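Local coordinates for protein alpha-L-arabinofuranosidase B (Aspergillus kawachii, PDB 6SXT) that releases terminal non-reducing alpha-L-arabinofuranose residues from arabinoxylan, arabinan and arabinogalactan by hydrolysis, using a catalytic domain joined to a C-terminal arabinose-binding domain, at residues I398-F403 against L435-Y440; F403-N408 against N450-A455. One frame throughout, in Å; residues are numbered along the deposited sequence.

Contact 1: I398-F403 against L435-Y440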
loop_
_atom_site.group_PDB
_atom_site.type_symbol
_atom_site.label_atom_id
_atom_site.label_comp_id
_atom_site.label_asym_id
_atom_site.label_seq_id
_atom_site.Cartn_x
_atom_site.Cartn_y
_atom_site.Cartn_z
ATOM N N ILE A 398 -15.638 10.085 -12.987
ATOM C CA ILE A 398 -14.609 10.910 -12.334
ATOM C C ILE A 398 -13.395 10.009 -12.059
ATOM O O ILE A 398 -13.560 8.949 -11.439
ATOM C CB ILE A 398 -15.128 11.557 -11.042
ATOM C CG1 ILE A 398 -16.388 12.402 -11.321
ATOM C CG2 ILE A 398 -13.990 12.366 -10.447
ATOM C CD1 ILE A 398 -16.914 13.167 -10.133
ATOM N N ARG A 399 -12.244 10.416 -12.566
ATOM C CA ARG A 399 -10.974 9.676 -12.366
ATOM C C ARG A 399 -9.901 10.697 -12.082
ATOM O O ARG A 399 -9.934 11.843 -12.568
ATOM C CB ARG A 399 -10.668 8.777 -13.565
ATOM C CG ARG A 399 -10.391 9.529 -14.870
ATOM C CD ARG A 399 -8.966 9.984 -15.065
ATOM N NE ARG A 399 -8.042 8.886 -15.203
ATOM C CZ ARG A 399 -7.895 8.132 -16.277
ATOM N NH1 ARG A 399 -8.514 8.440 -17.420
ATOM N NH2 ARG A 399 -7.146 7.044 -16.248
ATOM N N HIS A 400 -8.895 10.308 -11.317
ATOM C CA HIS A 400 -7.723 11.173 -11.168
ATOM C C HIS A 400 -6.679 10.844 -12.239
ATOM O O HIS A 400 -6.516 9.670 -12.653
ATOM C CB HIS A 400 -7.189 11.152 -9.719
ATOM C CG HIS A 400 -6.648 9.839 -9.242
ATOM N ND1 HIS A 400 -5.369 9.437 -9.551
ATOM C CD2 HIS A 400 -7.185 8.942 -8.404
ATOM C CE1 HIS A 400 -5.148 8.286 -8.928
ATOM N NE2 HIS A 400 -6.273 7.935 -8.256
ATOM N N TYR A 401 -5.942 11.870 -12.632
ATOM C CA TYR A 401 -4.892 11.807 -13.658
ATOM C C TYR A 401 -3.966 12.982 -13.422
ATOM O O TYR A 401 -4.401 14.154 -13.422
ATOM C CB TYR A 401 -5.527 11.897 -15.060
ATOM C CG TYR A 401 -4.525 11.605 -16.128
ATOM C CD1 TYR A 401 -3.703 12.590 -16.629
ATOM C CD2 TYR A 401 -4.383 10.313 -16.588
ATOM C CE1 TYR A 401 -2.763 12.285 -17.604
ATOM C CE2 TYR A 401 -3.454 9.998 -17.561
ATOM C CZ TYR A 401 -2.651 10.998 -18.062
ATOM O OH TYR A 401 -1.722 10.688 -18.999
ATOM N N ASN A 402 -2.697 12.697 -13.134
ATOM C CA ASN A 402 -1.771 13.731 -12.642
ATOM C C ASN A 402 -2.396 14.428 -11.428
ATOM O O ASN A 402 -2.161 15.612 -11.178
ATOM C CB ASN A 402 -1.425 14.769 -13.726
ATOM C CG ASN A 402 -0.401 14.247 -14.706
ATOM O OD1 ASN A 402 0.435 13.414 -14.344
ATOM N ND2 ASN A 402 -0.497 14.686 -15.964
ATOM N N PHE A 403 -3.240 13.697 -10.672
ATOM C CA PHE A 403 -3.897 14.166 -9.430
ATOM C C PHE A 403 -4.916 15.290 -9.663
ATOM O O PHE A 403 -5.444 15.845 -8.692
ATOM C CB PHE A 403 -2.873 14.599 -8.374
ATOM C CG PHE A 403 -1.911 13.485 -8.014
ATOM C CD1 PHE A 403 -2.376 12.223 -7.684
ATOM C CD2 PHE A 403 -0.564 13.692 -8.093
ATOM C CE1 PHE A 403 -1.480 11.201 -7.373
ATOM C CE2 PHE A 403 0.326 12.693 -7.718
ATOM C CZ PHE A 403 -0.144 11.453 -7.417
ATOM N N LEU A 435 -14.289 12.012 0.057
ATOM C CA LEU A 435 -14.149 10.886 -0.887
ATOM C C LEU A 435 -12.659 10.603 -1.083
ATOM O O LEU A 435 -11.924 11.380 -1.728
ATOM C CB LEU A 435 -14.837 11.277 -2.211
ATOM C CG LEU A 435 -16.356 11.402 -2.095
ATOM C CD1 LEU A 435 -16.947 11.946 -3.402
ATOM C CD2 LEU A 435 -16.951 10.063 -1.792
ATOM N N ARG A 436 -12.185 9.516 -0.447
ATOM C CA ARG A 436 -10.752 9.187 -0.445
ATOM C C ARG A 436 -10.428 8.350 -1.683
ATOM O O ARG A 436 -11.129 7.420 -1.966
ATOM C CB ARG A 436 -10.441 8.375 0.821
ATOM C CG ARG A 436 -8.955 8.188 1.077
ATOM C CD ARG A 436 -8.648 7.500 2.399
ATOM N NE ARG A 436 -9.173 6.159 2.351
ATOM C CZ ARG A 436 -10.289 5.714 2.956
ATOM N NH1 ARG A 436 -11.026 6.497 3.722
ATOM N NH2 ARG A 436 -10.701 4.457 2.763
ATOM N N SER A 437 -9.346 8.652 -2.365
ATOM C CA SER A 437 -8.868 7.835 -3.491
ATOM C C SER A 437 -8.563 6.430 -2.973
ATOM O O SER A 437 -7.786 6.316 -2.023
ATOM C CB SER A 437 -7.707 8.437 -4.157
ATOM O OG SER A 437 -7.091 7.520 -5.070
ATOM N N TRP A 438 -9.115 5.389 -3.593
ATOM C CA TRP A 438 -8.714 4.013 -3.252
ATOM C C TRP A 438 -7.265 3.785 -3.622
ATOM O O TRP A 438 -6.511 3.176 -2.831
ATOM C CB TRP A 438 -9.606 3.018 -3.988
ATOM C CG TRP A 438 -9.189 1.609 -3.706
ATOM C CD1 TRP A 438 -9.514 0.859 -2.612
ATOM C CD2 TRP A 438 -8.252 0.840 -4.460
ATOM N NE1 TRP A 438 -8.850 -0.332 -2.651
ATOM C CE2 TRP A 438 -8.070 -0.376 -3.770
ATOM C CE3 TRP A 438 -7.545 1.067 -5.632
ATOM C CZ2 TRP A 438 -7.194 -1.361 -4.220
ATOM C CZ3 TRP A 438 -6.695 0.092 -6.093
ATOM C CH2 TRP A 438 -6.476 -1.086 -5.369
ATOM N N SER A 439 -6.806 4.245 -4.794
ATOM C CA SER A 439 -5.471 3.873 -5.269
ATOM C C SER A 439 -4.388 4.759 -4.600
ATOM O O SER A 439 -3.246 4.302 -4.467
ATOM C CB SER A 439 -5.391 3.914 -6.758
ATOM O OG SER A 439 -5.645 5.220 -7.232
ATOM N N TYR A 440 -4.736 5.970 -4.194
ATOM C CA TYR A 440 -3.825 6.913 -3.512
ATOM C C TYR A 440 -4.520 7.422 -2.274
ATOM O O TYR A 440 -5.068 8.534 -2.240
ATOM C CB TYR A 440 -3.416 8.093 -4.409
ATOM C CG TYR A 440 -2.428 7.798 -5.482
ATOM C CD1 TYR A 440 -2.805 7.105 -6.634
ATOM C CD2 TYR A 440 -1.097 8.227 -5.363
ATOM C CE1 TYR A 440 -1.893 6.887 -7.665
ATOM C CE2 TYR A 440 -0.187 7.977 -6.365
ATOM C CZ TYR A 440 -0.601 7.369 -7.523
ATOM O OH TYR A 440 0.301 7.164 -8.538
HETATM O O HOH W 1 -8.608 6.141 -6.865
#

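Contact 2: F403-N408 against N450-A455. With SO4 (sulfate ion), chain F.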
loop_
_atom_site.group_PDB
_atom_site.type_symbol
_atom_site.label_atom_id
_atom_site.label_comp_id
_atom_site.label_asym_id
_atom_site.label_seq_id
_atom_site.Cartn_x
_atom_site.Cartn_y
_atom_site.Cartn_z
ATOM N N PHE A 403 -3.240 13.697 -10.672
ATOM C CA PHE A 403 -3.897 14.166 -9.430
ATOM C C PHE A 403 -4.916 15.290 -9.663
ATOM O O PHE A 403 -5.444 15.845 -8.692
ATOM C CB PHE A 403 -2.873 14.599 -8.374
ATOM C CG PHE A 403 -1.911 13.485 -8.014
ATOM C CD1 PHE A 403 -2.376 12.223 -7.684
ATOM C CD2 PHE A 403 -0.564 13.692 -8.093
ATOM C CE1 PHE A 403 -1.480 11.201 -7.373
ATOM C CE2 PHE A 403 0.326 12.693 -7.718
ATOM C CZ PHE A 403 -0.144 11.453 -7.417
ATOM N N GLU A 404 -5.301 15.509 -10.924
ATOM C CA GLU A 404 -6.498 16.325 -11.234
ATOM C C GLU A 404 -7.667 15.374 -11.502
ATOM O O GLU A 404 -7.481 14.270 -12.076
ATOM C CB GLU A 404 -6.252 17.227 -12.450
ATOM C CG GLU A 404 -7.462 18.132 -12.699
ATOM C CD GLU A 404 -7.220 19.231 -13.730
ATOM O OE1 GLU A 404 -6.042 19.404 -14.113
ATOM O OE2 GLU A 404 -8.219 19.944 -14.089
ATOM N N LEU A 405 -8.872 15.759 -11.101
ATOM C CA LEU A 405 -10.069 14.942 -11.385
ATOM C C LEU A 405 -10.600 15.314 -12.782
ATOM O O LEU A 405 -10.891 16.511 -13.018
ATOM C CB LEU A 405 -11.173 15.118 -10.360
ATOM C CG LEU A 405 -10.749 14.778 -8.911
ATOM C CD1 LEU A 405 -11.962 14.700 -8.047
ATOM C CD2 LEU A 405 -9.960 13.485 -8.846
ATOM N N LEU A 406 -10.732 14.290 -13.579
ATOM C CA LEU A 406 -11.182 14.428 -14.980
ATOM C C LEU A 406 -12.361 13.521 -15.176
ATOM O O LEU A 406 -12.542 12.525 -14.477
ATOM C CB LEU A 406 -10.093 14.031 -15.958
ATOM C CG LEU A 406 -8.764 14.786 -15.891
ATOM C CD1 LEU A 406 -7.868 14.217 -16.957
ATOM C CD2 LEU A 406 -8.910 16.302 -16.037
ATOM N N LEU A 407 -13.272 13.925 -16.073
ATOM C CA LEU A 407 -14.360 13.057 -16.488
ATOM C C LEU A 407 -13.957 12.361 -17.782
ATOM O O LEU A 407 -13.910 13.038 -18.856
ATOM C CB LEU A 407 -15.661 13.864 -16.686
ATOM C CG LEU A 407 -16.845 13.035 -17.146
ATOM C CD1 LEU A 407 -17.248 11.984 -16.108
ATOM C CD2 LEU A 407 -18.047 13.925 -17.429
ATOM N N ASN A 408 -13.673 11.066 -17.712
ATOM C CA ASN A 408 -13.155 10.280 -18.840
ATOM C C ASN A 408 -13.973 9.023 -18.997
ATOM O O ASN A 408 -14.565 8.479 -18.012
ATOM C CB ASN A 408 -11.663 9.938 -18.701
ATOM C CG ASN A 408 -10.687 11.080 -18.736
ATOM O OD1 ASN A 408 -9.592 10.994 -18.160
ATOM N ND2 ASN A 408 -10.961 12.187 -19.439
ATOM N N ASN A 450 -11.804 26.411 -7.355
ATOM C CA ASN A 450 -13.018 25.899 -8.006
ATOM C C ASN A 450 -12.748 24.813 -9.037
ATOM O O ASN A 450 -13.623 24.563 -9.866
ATOM C CB ASN A 450 -13.801 27.083 -8.610
ATOM C CG ASN A 450 -14.165 28.097 -7.551
ATOM O OD1 ASN A 450 -14.383 27.758 -6.396
ATOM N ND2 ASN A 450 -14.351 29.353 -7.955
ATOM N N VAL A 451 -11.640 24.088 -8.926
ATOM C CA VAL A 451 -11.308 22.924 -9.769
ATOM C C VAL A 451 -11.088 21.727 -8.821
ATOM O O VAL A 451 -10.632 21.951 -7.684
ATOM C CB VAL A 451 -10.075 23.191 -10.620
ATOM C CG1 VAL A 451 -9.674 22.001 -11.459
ATOM C CG2 VAL A 451 -10.328 24.435 -11.487
ATOM N N LEU A 452 -11.472 20.552 -9.277
ATOM C CA LEU A 452 -11.358 19.320 -8.428
ATOM C C LEU A 452 -10.039 18.622 -8.687
ATOM O O LEU A 452 -9.669 18.339 -9.797
ATOM C CB LEU A 452 -12.522 18.340 -8.629
ATOM C CG LEU A 452 -13.711 18.475 -7.693
ATOM C CD1 LEU A 452 -13.368 18.168 -6.218
ATOM C CD2 LEU A 452 -14.334 19.872 -7.734
ATOM N N TYR A 453 -9.409 18.217 -7.570
ATOM C CA TYR A 453 -8.153 17.457 -7.563
ATOM C C TYR A 453 -8.294 16.274 -6.592
ATOM O O TYR A 453 -9.218 16.264 -5.805
ATOM C CB TYR A 453 -6.981 18.340 -7.131
ATOM C CG TYR A 453 -6.758 19.541 -8.027
ATOM C CD1 TYR A 453 -5.988 19.421 -9.152
ATOM C CD2 TYR A 453 -7.371 20.756 -7.743
ATOM C CE1 TYR A 453 -5.814 20.497 -10.010
ATOM C CE2 TYR A 453 -7.228 21.834 -8.627
ATOM C CZ TYR A 453 -6.433 21.705 -9.742
ATOM O OH TYR A 453 -6.251 22.785 -10.589
ATOM N N ALA A 454 -7.377 15.331 -6.743
ATOM C CA ALA A 454 -7.119 14.319 -5.692
ATOM C C ALA A 454 -5.926 14.865 -4.900
ATOM O O ALA A 454 -4.795 14.744 -5.349
ATOM C CB ALA A 454 -6.865 12.982 -6.332
ATOM N N ALA A 455 -6.231 15.583 -3.838
ATOM C CA ALA A 455 -5.228 16.364 -3.075
ATOM C C ALA A 455 -4.912 15.653 -1.754
ATOM O O ALA A 455 -5.824 15.087 -1.118
ATOM C CB ALA A 455 -5.744 17.740 -2.760
HETATM S S SO4 F . -12.727 10.715 -22.819
HETATM O O1 SO4 F . -14.017 10.319 -23.268
HETATM O O2 SO4 F . -12.757 11.956 -22.153
HETATM O O3 SO4 F . -11.857 10.917 -23.927
HETATM O O4 SO4 F . -12.180 9.663 -21.953
#

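Contact 1: I398-F403 against L435-Y440
With chi1 at 65°, His400 holds CG between its own backbone N and carbonyl carbon, and the imidazole projects across to the 435-440 segment, where NE2 meets Ser439. Ser439 OG likewise sits between its backbone N and carbonyl carbon, turned to the ring. The NE2-H donates to Ser439 OG at 3.0 Å with an N-H...O angle of 146°, and the acceptor lies almost exactly in the imidazole plane. A water molecule also sits at this ring edge; Ser437 OG donates to that water, the two oxygens being 2.7 Å apart. Ser437 OG is itself held by the backbone N of Tyr440 at 3.0 Å, an ST motif at the turn leaving strand 433-437. Beside this polar group, CE1 of His400 comes to 3.5 Å from CD1 of Tyr440, the two ring planes being perpendicular. Tyr440 also receives Phe403: the CE1-CZ edge of the phenylalanine points at one face of the tyrosine, a T-shaped pair with centroids 5.1 Å apart and planes at 81°. The three rings thus form an aromatic cluster. His400 and Phe403 both bind substrate in the arabinose-binding domain, and Ser439 and Tyr440 probably help to hold their rings as a second shell, with Ser437 contributing through the water. His400 ND1 and Phe403 N hydrogen-bond to diethylene glycol, probably from the crystallisation liquor. Around the contact, Asp419 at the end of helix 414-419 touches His400, Phe422 of strand 422-426 packs on Ser437, and Ser125 and Pro126 of the catalytic domain touch Tyr440.

Contact 2: F403-N408 against N450-A455
Leu405, with 78 Å² buried here, leaves its backbone toward the 450-455 segment. With CG anti to the carbonyl carbon (chi1 -58°), the branch comes over the Leu452-Ala454 backbone, CG 3.7 Å from Tyr453 C. CD1 rests 3.7 Å from CB of Leu452, while CD2 approaches CB of Ala454 at 4.0 Å. Ala454, the next most buried, gives its N-H to Phe403 O at 2.8 Å. A second backbone bond runs from Leu405 N to Leu452 O, 3.0 Å long and straighter at 165°. These two bonds flank the single bridge between Glu404 and Tyr453, a non-hydrogen-bonded antiparallel pair. The axes of strands 404-408 and 451-455 pass 4.3 Å apart, their N-to-C directions at 122°, consistent with a local junction between two hairpins. Phe403 O also lies at the edge of the Tyr453 ring, 3.6 Å from CD1. The extended Glu404 passes that ring, CG 3.9 Å from Tyr453 CE1, and reaches Val451 CG1 through OE2. Asn408 ND2 also donates to a sulfate. Phe403 and Leu452 bind substrate, so the bridge joins two sugar-binding parts of the beta-trefoil domain. Val355 of strand 354-359 meets Leu405 and Leu452, and Phe445 of strand 444-448 adjoins Leu405.

From the N-terminal side, the chain runs along strand 396-401, turns at Asn402 and Phe403, and returns as strand 404-409, pairing through Arg399 O and Leu406 N, 2.8 Å apart. After helix 414-419 and strand 422-426 it reaches 435-440, where contact 1 closes a loop with 31 residues between its segments. Hairpin 444-448/451-455 follows, and contact 2 closes a second loop of 41 intervening residues. The segments alternate, so the closures cross instead of nesting; both use Phe403, and their centres lie about 8 Å apart. Together they tie the 396-409 hairpin to the end of strand 433-437 with its following turn, and to hairpin 444-455, within the beta-trefoil arabinose-binding domain.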